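PDB 3TCV: GCN5-related N-acetyltransferase from Brucella melitensis biovar Abortus 2308, which probably transfers an acetyl group from acetyl-CoA to an amine, perhaps the N-terminal serine or alanine of a protein. Local coordinates for residues 150-153 / 154-158; 215-218 / 219-223; 83-86 / 87-91. One frame throughout, in Å; residues are numbered along the deposited sequence.

Along the chain the order is contact 3, contact 1, contact 2, each a single stretch of helix in a GNAT fold built on a mixed beta sheet. Contacts 1 and 2 are neighbours, their centres about 13 Å apart: helix 142-158 packs against helix 213-224, with Asp157 paired to Lys217 and the methyl end of Met152 against the ring of Tyr220. Contact 3, on helix 82-94, lies far off, about 29 Å from contact 1 and 37 Å from contact 2 between centres, and on the opposite side of the chain's centre from contact 2. Contacts 1 and 2 thus describe one helix pair, contact 3 a separate helical region.

Contact 1. Residues 150-153 / 154-158; sequences LFMQ and YVFDV
Met152 and Phe156 meet one helical turn apart in a buried i to i+4 contact on helix 142-158, the helix of a beta-alpha-beta unit between strands 126-134 and 163-169 of the GNAT fold. The CG of Met152 lies 3.7 Å from CE2 of the Phe156 ring, and Met152 O lies oblique to that ring, 3.3 Å from Phe156 CD2. Four backbone bonds carry the helix through this turn. That from Val155 N to Phe151 O is 2.9 Å long and fairly straight, whereas Tyr154 N sits well above the carbonyl plane of Leu150. Residues 154-158 include a wider, pi-type turn.

The faces of the helix have different neighbours. Phe151 and Val155 pack on Leu117 of strand 110-121 and Tyr164 of strand 163-169, while Phe156 stacks on Trp213, at the start of helix 213-224. On the more open side the extended Gln153 passes Asp157 obliquely, amide and carboxylate planes 34° apart. Asp157 turns its oxygens to other partners, OD1 to Trp213 NE1 and OD2 to the ammonium of Lys217; Gln153 offers it a methylene, CG standing 3.7 Å from Asp157 OD2.

Contact 2. Residues 215-218 / 219-223; sequences ALKQ and AYQAW
From Leu216 to Tyr220 and from Lys217 to Gln221 the backbone of helix 213-224 is regular alpha helix, each N-H reaching the carbonyl four residues back at 2.9 Å (Tyr220 N to Leu216 O, Gln221 N to Lys217 O), with angles at the hydrogen of 167° and 163°. The bonds before and after, from Ala219 to Ala215 and from Ala222 to Gln218, are somewhat longer and more bent.

On the buried side the Tyr220 ring turns its edge to the carbonyl of Leu216: CD2 lies 3.2 Å from Leu216 O, close to the ring plane, so this oxygen faces both a backbone N-H and an aromatic C-H. Leu216 CD2 touches the same ring more loosely, 4.3 Å from Tyr220 CE2. The phenol OH is hydrogen-bonded to the backbone carbonyl of Phe182, and the ring packs on Phe149 and Met152 of helix 142-158. Ala219 and Leu216 lie against Arg243 of helix 239-245.

Lys217 and Gln221 meet on a more exposed side. CG of the lysine stands anti to its backbone N (chi1 -180°), and the rest of the chain is fully stretched past the glutamine amide, bringing CE to 3.6 Å from Gln221 NE2. The amide of Gln221 therefore meets the lysine's methylenes, while NZ is carried on to Asp157. The chemistry implies two uses of one side chain: the stem packs along Gln221 and also touches Gln153 of helix 142-158, while the ammonium makes the salt bridge to Asp157.

Contact 3. Residues 83-86 / 87-91; sequences AEFE and PWLDK
Phe85 is gripped from two directions by the next turn of helix 82-94: Trp88 lies alongside its ring, and Leu89 sits over one of its faces. The rings of Phe85 and Trp88 point the same way with planes 25° apart, but are slid so far that they barely overlap; contact is made where Phe85 CE1 comes to 3.7 Å from Trp88 CE3. Leu89 puts its CB above the phenyl face, toward the rim, and its CD1 4.0 Å from Phe85 CE2. The phenyl group reaches this place because CG is anti to the backbone N (chi1 -173°), which swings it toward the following turn.

The other side is looser and wetter. Pro87 has no N-H to give, and the helix kinks here, since neither Pro87 nor Trp88 bonds to the turn before. A water bridges the break, donating to Glu84 O at 2.7 Å and accepting from Trp88 N at 2.9 Å. Regular bonding resumes with Leu89 N to Phe85 O and the nearly straight Asp90 N to Glu86 O. Nearby, the bent chain of Glu86 brings OE2 to 2.7 Å from Asp90 OD1, the two carboxylates turned 67° apart. At that separation one of the acids probably carries a proton. Glu86 OE1 has a salt bridge to Arg82.

Within the fold, the apolar side faces helix 51-61, with Phe85 on Leu58 and Phe59 and Leu89 on Ala51, while Trp88 meets Phe100 of strand 99-105 edge-to-face, which brings the helix against the sheet at that strand.

Contact 1. Residues 150-153 / 154-158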
ATOM      1  N   LEU B 150     -12.575  19.253   4.985  1.00 18.84           N
ATOM      2  CA  LEU B 150     -12.281  19.309   6.410  1.00 18.99           C
ATOM      3  C   LEU B 150     -11.221  18.279   6.845  1.00 18.98           C
ATOM      4  O   LEU B 150     -10.377  18.577   7.678  1.00 19.79           O
ATOM      5  CB  LEU B 150     -13.556  19.176   7.233  1.00 19.34           C
ATOM      6  CG  LEU B 150     -14.527  20.365   7.203  1.00 20.03           C
ATOM      7  CD1 LEU B 150     -15.855  19.940   7.822  1.00 19.89           C
ATOM      8  CD2 LEU B 150     -13.948  21.619   7.873  1.00 20.79           C
ATOM      9  N   PHE B 151     -11.258  17.069   6.284  1.00 18.35           N
ATOM     10  CA  PHE B 151     -10.211  16.098   6.534  1.00 18.16           C
ATOM     11  C   PHE B 151      -8.867  16.568   5.965  1.00 18.30           C
ATOM     12  O   PHE B 151      -7.834  16.456   6.633  1.00 18.54           O
ATOM     13  CB  PHE B 151     -10.564  14.753   5.893  1.00 17.70           C
ATOM     14  CG  PHE B 151     -11.295  13.774   6.789  1.00 17.73           C
ATOM     15  CD1 PHE B 151     -11.838  14.134   8.025  1.00 18.22           C
ATOM     16  CD2 PHE B 151     -11.487  12.457   6.344  1.00 17.48           C
ATOM     17  CE1 PHE B 151     -12.496  13.183   8.804  1.00 18.39           C
ATOM     18  CE2 PHE B 151     -12.150  11.518   7.118  1.00 17.69           C
ATOM     19  CZ  PHE B 151     -12.660  11.894   8.347  1.00 18.06           C
ATOM     20  N   MET B 152      -8.882  17.078   4.732  1.00 18.39           N
ATOM     21  CA  MET B 152      -7.642  17.456   4.058  1.00 18.73           C
ATOM     22  C   MET B 152      -6.953  18.581   4.833  1.00 18.91           C
ATOM     23  O   MET B 152      -5.729  18.577   5.062  1.00 18.29           O
ATOM     24  CB  MET B 152      -7.904  17.883   2.623  1.00 19.36           C
ATOM     25  CG  MET B 152      -6.619  17.973   1.807  1.00 19.66           C
ATOM     26  SD  MET B 152      -6.875  17.783   0.040  1.00 22.25           S
ATOM     27  CE  MET B 152      -7.772  19.255  -0.308  1.00 19.12           C
ATOM     28  N   GLN B 153      -7.766  19.535   5.262  1.00 18.91           N
ATOM     29  CA  GLN B 153      -7.270  20.665   6.043  1.00 19.63           C
ATOM     30  C   GLN B 153      -6.638  20.218   7.363  1.00 19.76           C
ATOM     31  O   GLN B 153      -5.582  20.714   7.762  1.00 19.60           O
ATOM     32  CB  GLN B 153      -8.424  21.602   6.346  1.00 20.09           C
ATOM     33  CG  GLN B 153      -7.982  22.889   7.004  1.00 20.89           C
ATOM     34  CD  GLN B 153      -9.084  23.907   7.030  1.00 21.93           C
ATOM     35  OE1 GLN B 153      -8.940  25.009   6.476  1.00 23.04           O
ATOM     36  NE2 GLN B 153     -10.201  23.546   7.638  1.00 21.89           N
ATOM     37  N   TYR B 154      -7.306  19.285   8.034  1.00 20.22           N
ATOM     38  CA  TYR B 154      -6.842  18.766   9.324  1.00 20.67           C
ATOM     39  C   TYR B 154      -5.510  18.042   9.167  1.00 20.46           C
ATOM     40  O   TYR B 154      -4.568  18.273   9.937  1.00 20.64           O
ATOM     41  CB  TYR B 154      -7.897  17.838   9.882  1.00 20.93           C
ATOM     42  CG  TYR B 154      -7.522  17.130  11.156  1.00 21.83           C
ATOM     43  CD1 TYR B 154      -7.185  17.839  12.314  1.00 22.62           C
ATOM     44  CD2 TYR B 154      -7.547  15.731  11.219  1.00 22.19           C
ATOM     45  CE1 TYR B 154      -6.871  17.164  13.500  1.00 22.95           C
ATOM     46  CE2 TYR B 154      -7.232  15.058  12.384  1.00 22.36           C
ATOM     47  CZ  TYR B 154      -6.898  15.772  13.519  1.00 22.76           C
ATOM     48  OH  TYR B 154      -6.595  15.046  14.650  1.00 23.42           O
ATOM     49  N   VAL B 155      -5.455  17.210   8.135  1.00 19.14           N
ATOM     50  CA  VAL B 155      -4.293  16.396   7.821  1.00 19.44           C
ATOM     51  C   VAL B 155      -3.058  17.270   7.547  1.00 19.15           C
ATOM     52  O   VAL B 155      -1.970  16.973   8.047  1.00 19.29           O
ATOM     53  CB  VAL B 155      -4.647  15.423   6.665  1.00 19.04           C
ATOM     54  CG1 VAL B 155      -3.424  14.913   5.935  1.00 18.74           C
ATOM     55  CG2 VAL B 155      -5.541  14.288   7.216  1.00 18.72           C
ATOM     56  N   PHE B 156      -3.230  18.369   6.810  1.00 19.09           N
ATOM     57  CA  PHE B 156      -2.097  19.198   6.420  1.00 19.11           C
ATOM     58  C   PHE B 156      -1.826  20.343   7.388  1.00 20.18           C
ATOM     59  O   PHE B 156      -0.721  20.465   7.862  1.00 20.19           O
ATOM     60  CB  PHE B 156      -2.280  19.732   5.002  1.00 18.76           C
ATOM     61  CG  PHE B 156      -2.107  18.678   3.937  1.00 18.01           C
ATOM     62  CD1 PHE B 156      -0.918  17.967   3.834  1.00 18.39           C
ATOM     63  CD2 PHE B 156      -3.103  18.408   3.044  1.00 17.78           C
ATOM     64  CE1 PHE B 156      -0.738  16.991   2.849  1.00 17.77           C
ATOM     65  CE2 PHE B 156      -2.945  17.430   2.072  1.00 17.33           C
ATOM     66  CZ  PHE B 156      -1.762  16.731   1.969  1.00 17.63           C
ATOM     67  N   ASP B 157      -2.831  21.158   7.679  1.00 20.54           N
ATOM     68  CA  ASP B 157      -2.620  22.302   8.569  1.00 21.69           C
ATOM     69  C   ASP B 157      -2.475  21.941  10.036  1.00 22.08           C
ATOM     70  O   ASP B 157      -1.815  22.689  10.776  1.00 23.30           O
ATOM     71  CB  ASP B 157      -3.756  23.326   8.444  1.00 22.18           C
ATOM     72  CG  ASP B 157      -3.732  24.084   7.141  1.00 21.95           C
ATOM     73  OD1 ASP B 157      -2.701  24.110   6.436  1.00 22.33           O
ATOM     74  OD2 ASP B 157      -4.779  24.676   6.826  1.00 23.02           O
ATOM     75  N   VAL B 158      -3.110  20.870  10.495  1.00 21.55           N
ATOM     76  CA  VAL B 158      -3.021  20.520  11.925  1.00 22.06           C
ATOM     77  C   VAL B 158      -2.014  19.393  12.163  1.00 21.93           C
ATOM     78  O   VAL B 158      -1.096  19.553  12.949  1.00 22.37           O
ATOM     79  CB  VAL B 158      -4.393  20.190  12.541  1.00 22.39           C
ATOM     80  CG1 VAL B 158      -4.253  19.765  14.001  1.00 22.51           C
ATOM     81  CG2 VAL B 158      -5.304  21.404  12.427  1.00 22.03           C
TER

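Contact 2. Residues 215-218 / 219-223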
ATOM      1  N   ALA B 215      -2.309  25.568  -2.753  1.00 18.76           N
ATOM      2  CA  ALA B 215      -3.096  26.005  -3.911  1.00 18.74           C
ATOM      3  C   ALA B 215      -4.473  25.351  -3.895  1.00 18.90           C
ATOM      4  O   ALA B 215      -5.477  25.987  -4.239  1.00 19.36           O
ATOM      5  CB  ALA B 215      -2.363  25.713  -5.216  1.00 18.61           C
ATOM      6  N   LEU B 216      -4.534  24.086  -3.487  1.00 18.62           N
ATOM      7  CA  LEU B 216      -5.822  23.438  -3.344  1.00 19.36           C
ATOM      8  C   LEU B 216      -6.696  24.134  -2.312  1.00 19.15           C
ATOM      9  O   LEU B 216      -7.875  24.380  -2.573  1.00 18.77           O
ATOM     10  CB  LEU B 216      -5.655  21.961  -3.002  1.00 19.73           C
ATOM     11  CG  LEU B 216      -5.271  21.131  -4.203  1.00 20.26           C
ATOM     12  CD1 LEU B 216      -4.973  19.712  -3.705  1.00 20.51           C
ATOM     13  CD2 LEU B 216      -6.380  21.122  -5.273  1.00 20.26           C
ATOM     14  N   LYS B 217      -6.122  24.442  -1.156  1.00 19.26           N
ATOM     15  CA  LYS B 217      -6.871  25.101  -0.095  1.00 19.90           C
ATOM     16  C   LYS B 217      -7.568  26.363  -0.629  1.00 20.23           C
ATOM     17  O   LYS B 217      -8.769  26.541  -0.401  1.00 21.09           O
ATOM     18  CB  LYS B 217      -5.963  25.440   1.098  1.00 19.89           C
ATOM     19  CG  LYS B 217      -6.674  26.132   2.248  1.00 20.47           C
ATOM     20  CD  LYS B 217      -5.740  26.443   3.415  1.00 20.81           C
ATOM     21  CE  LYS B 217      -6.526  26.913   4.634  1.00 21.67           C
ATOM     22  NZ  LYS B 217      -5.617  27.236   5.773  1.00 22.06           N
ATOM     23  N   GLN B 218      -6.832  27.201  -1.363  1.00 26.85           N
ATOM     24  CA  GLN B 218      -7.389  28.447  -1.923  1.00 27.57           C
ATOM     25  C   GLN B 218      -8.569  28.170  -2.864  1.00 25.33           C
ATOM     26  O   GLN B 218      -9.574  28.870  -2.824  1.00 24.79           O
ATOM     27  CB  GLN B 218      -6.307  29.283  -2.645  1.00 30.09           C
ATOM     28  CG  GLN B 218      -5.174  29.727  -1.724  1.00 33.57           C
ATOM     29  CD  GLN B 218      -4.314  30.858  -2.271  1.00 37.14           C
ATOM     30  OE1 GLN B 218      -4.035  30.937  -3.473  1.00 39.08           O
ATOM     31  NE2 GLN B 218      -3.881  31.748  -1.376  1.00 40.23           N
ATOM     32  N   ALA B 219      -8.451  27.125  -3.688  1.00 23.32           N
ATOM     33  CA  ALA B 219      -9.478  26.804  -4.683  1.00 22.02           C
ATOM     34  C   ALA B 219     -10.747  26.261  -4.019  1.00 21.25           C
ATOM     35  O   ALA B 219     -11.854  26.575  -4.445  1.00 20.62           O
ATOM     36  CB  ALA B 219      -8.932  25.812  -5.713  1.00 21.29           C
ATOM     37  N   TYR B 220     -10.581  25.430  -2.993  1.00 20.56           N
ATOM     38  CA  TYR B 220     -11.723  24.919  -2.251  1.00 20.36           C
ATOM     39  C   TYR B 220     -12.434  26.060  -1.507  1.00 21.17           C
ATOM     40  O   TYR B 220     -13.657  26.111  -1.477  1.00 20.48           O
ATOM     41  CB  TYR B 220     -11.292  23.903  -1.222  1.00 19.97           C
ATOM     42  CG  TYR B 220     -11.130  22.452  -1.675  1.00 19.31           C
ATOM     43  CD1 TYR B 220     -12.063  21.466  -1.306  1.00 18.85           C
ATOM     44  CD2 TYR B 220     -10.009  22.039  -2.404  1.00 19.71           C
ATOM     45  CE1 TYR B 220     -11.878  20.123  -1.680  1.00 18.73           C
ATOM     46  CE2 TYR B 220      -9.842  20.726  -2.783  1.00 19.22           C
ATOM     47  CZ  TYR B 220     -10.771  19.767  -2.428  1.00 18.96           C
ATOM     48  OH  TYR B 220     -10.533  18.444  -2.789  1.00 19.01           O
ATOM     49  N   GLN B 221     -11.644  26.911  -0.857  1.00 22.75           N
ATOM     50  CA  GLN B 221     -12.221  28.019  -0.073  1.00 24.89           C
ATOM     51  C   GLN B 221     -13.030  28.917  -0.995  1.00 25.02           C
ATOM     52  O   GLN B 221     -14.106  29.366  -0.633  1.00 26.26           O
ATOM     53  CB  GLN B 221     -11.129  28.821   0.642  1.00 27.01           C
ATOM     54  CG  GLN B 221     -10.698  28.205   1.965  1.00 27.90           C
ATOM     55  CD  GLN B 221      -9.513  28.916   2.605  1.00 30.12           C
ATOM     56  OE1 GLN B 221      -8.656  29.471   1.922  1.00 32.50           O
ATOM     57  NE2 GLN B 221      -9.448  28.856   3.929  1.00 32.37           N
ATOM     58  N   ALA B 222     -12.527  29.156  -2.194  1.00 24.94           N
ATOM     59  CA  ALA B 222     -13.229  29.993  -3.167  1.00 25.35           C
ATOM     60  C   ALA B 222     -14.530  29.317  -3.608  1.00 24.59           C
ATOM     61  O   ALA B 222     -15.574  29.954  -3.669  1.00 25.21           O
ATOM     62  CB  ALA B 222     -12.335  30.278  -4.368  1.00 25.33           C
ATOM     63  N   TRP B 223     -14.468  28.010  -3.870  1.00 22.70           N
ATOM     64  CA  TRP B 223     -15.627  27.248  -4.327  1.00 21.79           C
ATOM     65  C   TRP B 223     -16.707  27.113  -3.275  1.00 22.14           C
ATOM     66  O   TRP B 223     -17.899  27.167  -3.599  1.00 22.59           O
ATOM     67  CB  TRP B 223     -15.197  25.843  -4.829  1.00 20.35           C
ATOM     68  CG  TRP B 223     -16.360  25.120  -5.456  1.00 20.08           C
ATOM     69  CD1 TRP B 223     -16.845  25.254  -6.753  1.00 20.38           C
ATOM     70  CD2 TRP B 223     -17.295  24.202  -4.807  1.00 19.74           C
ATOM     71  NE1 TRP B 223     -17.952  24.495  -6.940  1.00 20.26           N
ATOM     72  CE2 TRP B 223     -18.268  23.829  -5.826  1.00 20.06           C
ATOM     73  CE3 TRP B 223     -17.400  23.641  -3.541  1.00 19.24           C
ATOM     74  CZ2 TRP B 223     -19.291  22.941  -5.570  1.00 20.25           C
ATOM     75  CZ3 TRP B 223     -18.447  22.769  -3.292  1.00 19.24           C
ATOM     76  CH2 TRP B 223     -19.366  22.420  -4.289  1.00 19.56           C
TER

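Contact 3. Residues 83-86 / 87-91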
ATOM      1  N   ALA B  83     -31.403  -3.739  13.150  1.00 20.48           N
ATOM      2  CA  ALA B  83     -30.695  -4.689  13.994  1.00 20.59           C
ATOM      3  C   ALA B  83     -29.458  -5.254  13.283  1.00 20.48           C
ATOM      4  O   ALA B  83     -28.414  -5.420  13.892  1.00 19.71           O
ATOM      5  CB  ALA B  83     -31.617  -5.810  14.452  1.00 20.76           C
ATOM      6  N   GLU B  84     -29.577  -5.529  11.983  1.00 21.13           N
ATOM      7  CA  GLU B  84     -28.470  -6.122  11.229  1.00 21.90           C
ATOM      8  C   GLU B  84     -27.309  -5.153  11.018  1.00 21.04           C
ATOM      9  O   GLU B  84     -26.198  -5.587  10.741  1.00 20.25           O
ATOM     10  CB  GLU B  84     -28.965  -6.696   9.885  1.00 23.68           C
ATOM     11  CG  GLU B  84     -29.675  -8.045  10.035  1.00 27.29           C
ATOM     12  CD  GLU B  84     -30.182  -8.644   8.719  1.00 30.43           C
ATOM     13  OE1 GLU B  84     -30.227  -7.951   7.693  1.00 35.06           O
ATOM     14  OE2 GLU B  84     -30.553  -9.832   8.712  1.00 34.78           O
ATOM     15  N   PHE B  85     -27.577  -3.865  11.177  1.00 20.25           N
ATOM     16  CA  PHE B  85     -26.573  -2.814  11.018  1.00 20.28           C
ATOM     17  C   PHE B  85     -25.668  -2.697  12.249  1.00 20.43           C
ATOM     18  O   PHE B  85     -24.527  -2.230  12.166  1.00 19.12           O
ATOM     19  CB  PHE B  85     -27.306  -1.493  10.760  1.00 20.29           C
ATOM     20  CG  PHE B  85     -26.416  -0.328  10.420  1.00 20.16           C
ATOM     21  CD1 PHE B  85     -25.518  -0.419   9.366  1.00 20.07           C
ATOM     22  CD2 PHE B  85     -26.541   0.877  11.095  1.00 20.56           C
ATOM     23  CE1 PHE B  85     -24.725   0.658   9.009  1.00 20.10           C
ATOM     24  CE2 PHE B  85     -25.748   1.960  10.757  1.00 20.53           C
ATOM     25  CZ  PHE B  85     -24.847   1.852   9.703  1.00 20.46           C
ATOM     26  N   GLU B  86     -26.182  -3.121  13.400  1.00 20.64           N
ATOM     27  CA  GLU B  86     -25.485  -2.855  14.653  1.00 21.72           C
ATOM     28  C   GLU B  86     -24.055  -3.400  14.752  1.00 20.90           C
ATOM     29  O   GLU B  86     -23.193  -2.686  15.228  1.00 21.49           O
ATOM     30  CB  GLU B  86     -26.317  -3.312  15.871  1.00 23.24           C
ATOM     31  CG  GLU B  86     -25.855  -2.676  17.182  1.00 24.83           C
ATOM     32  CD  GLU B  86     -26.091  -1.171  17.284  1.00 25.83           C
ATOM     33  OE1 GLU B  86     -26.983  -0.616  16.610  1.00 27.62           O
ATOM     34  OE2 GLU B  86     -25.380  -0.502  18.086  1.00 28.91           O
ATOM     35  N   PRO B  87     -23.797  -4.637  14.305  1.00 20.35           N
ATOM     36  CA  PRO B  87     -22.420  -5.130  14.424  1.00 20.67           C
ATOM     37  C   PRO B  87     -21.387  -4.276  13.684  1.00 20.30           C
ATOM     38  O   PRO B  87     -20.356  -3.938  14.255  1.00 20.07           O
ATOM     39  CB  PRO B  87     -22.495  -6.526  13.810  1.00 20.80           C
ATOM     40  CG  PRO B  87     -23.890  -6.958  14.110  1.00 20.98           C
ATOM     41  CD  PRO B  87     -24.714  -5.714  13.901  1.00 20.70           C
ATOM     42  N   TRP B  88     -21.671  -3.945  12.434  1.00 19.56           N
ATOM     43  CA  TRP B  88     -20.774  -3.049  11.672  1.00 19.33           C
ATOM     44  C   TRP B  88     -20.641  -1.716  12.319  1.00 19.27           C
ATOM     45  O   TRP B  88     -19.549  -1.155  12.382  1.00 19.87           O
ATOM     46  CB  TRP B  88     -21.215  -2.883  10.211  1.00 18.79           C
ATOM     47  CG  TRP B  88     -20.255  -1.990   9.439  1.00 18.64           C
ATOM     48  CD1 TRP B  88     -19.130  -2.368   8.706  1.00 19.15           C
ATOM     49  CD2 TRP B  88     -20.296  -0.536   9.344  1.00 18.34           C
ATOM     50  NE1 TRP B  88     -18.501  -1.263   8.182  1.00 18.66           N
ATOM     51  CE2 TRP B  88     -19.147  -0.138   8.528  1.00 18.54           C
ATOM     52  CE3 TRP B  88     -21.126   0.455   9.861  1.00 18.29           C
ATOM     53  CZ2 TRP B  88     -18.880   1.194   8.246  1.00 18.34           C
ATOM     54  CZ3 TRP B  88     -20.848   1.787   9.552  1.00 18.22           C
ATOM     55  CH2 TRP B  88     -19.736   2.139   8.768  1.00 18.25           C
ATOM     56  N   LEU B  89     -21.750  -1.169  12.802  1.00 20.00           N
ATOM     57  CA  LEU B  89     -21.757   0.140  13.419  1.00 20.22           C
ATOM     58  C   LEU B  89     -20.884   0.166  14.669  1.00 21.03           C
ATOM     59  O   LEU B  89     -20.093   1.088  14.874  1.00 20.65           O
ATOM     60  CB  LEU B  89     -23.194   0.520  13.787  1.00 20.86           C
ATOM     61  CG  LEU B  89     -23.375   1.857  14.481  1.00 21.18           C
ATOM     62  CD1 LEU B  89     -23.019   3.011  13.537  1.00 20.47           C
ATOM     63  CD2 LEU B  89     -24.810   1.956  14.972  1.00 21.96           C
ATOM     64  N   ASP B  90     -21.051  -0.837  15.527  1.00 21.69           N
ATOM     65  CA  ASP B  90     -20.248  -0.915  16.753  1.00 23.00           C
ATOM     66  C   ASP B  90     -18.748  -1.051  16.457  1.00 23.03           C
ATOM     67  O   ASP B  90     -17.916  -0.386  17.076  1.00 23.70           O
ATOM     68  CB  ASP B  90     -20.731  -2.071  17.622  1.00 23.89           C
ATOM     69  CG  ASP B  90     -22.155  -1.878  18.093  1.00 25.03           C
ATOM     70  OD1 ASP B  90     -22.703  -0.769  17.895  1.00 26.76           O
ATOM     71  OD2 ASP B  90     -22.743  -2.838  18.636  1.00 26.47           O
ATOM     72  N   LYS B  91     -18.395  -1.925  15.528  1.00 23.36           N
ATOM     73  CA  LYS B  91     -16.983  -2.109  15.179  1.00 24.23           C
ATOM     74  C   LYS B  91     -16.400  -0.807  14.619  1.00 23.23           C
ATOM     75  O   LYS B  91     -15.312  -0.370  15.028  1.00 22.80           O
ATOM     76  CB  LYS B  91     -16.831  -3.227  14.172  1.00 26.39           C
ATOM     77  CG  LYS B  91     -15.398  -3.557  13.840  1.00 28.90           C
ATOM     78  CD  LYS B  91     -15.353  -4.634  12.767  1.00 31.62           C
ATOM     79  CE  LYS B  91     -13.923  -5.105  12.540  1.00 34.11           C
ATOM     80  NZ  LYS B  91     -13.829  -5.737  11.199  1.00 36.67           N
TER
HETATM   81  O   HOH W   1     -23.575  -4.962  10.471  1.00 17.99           O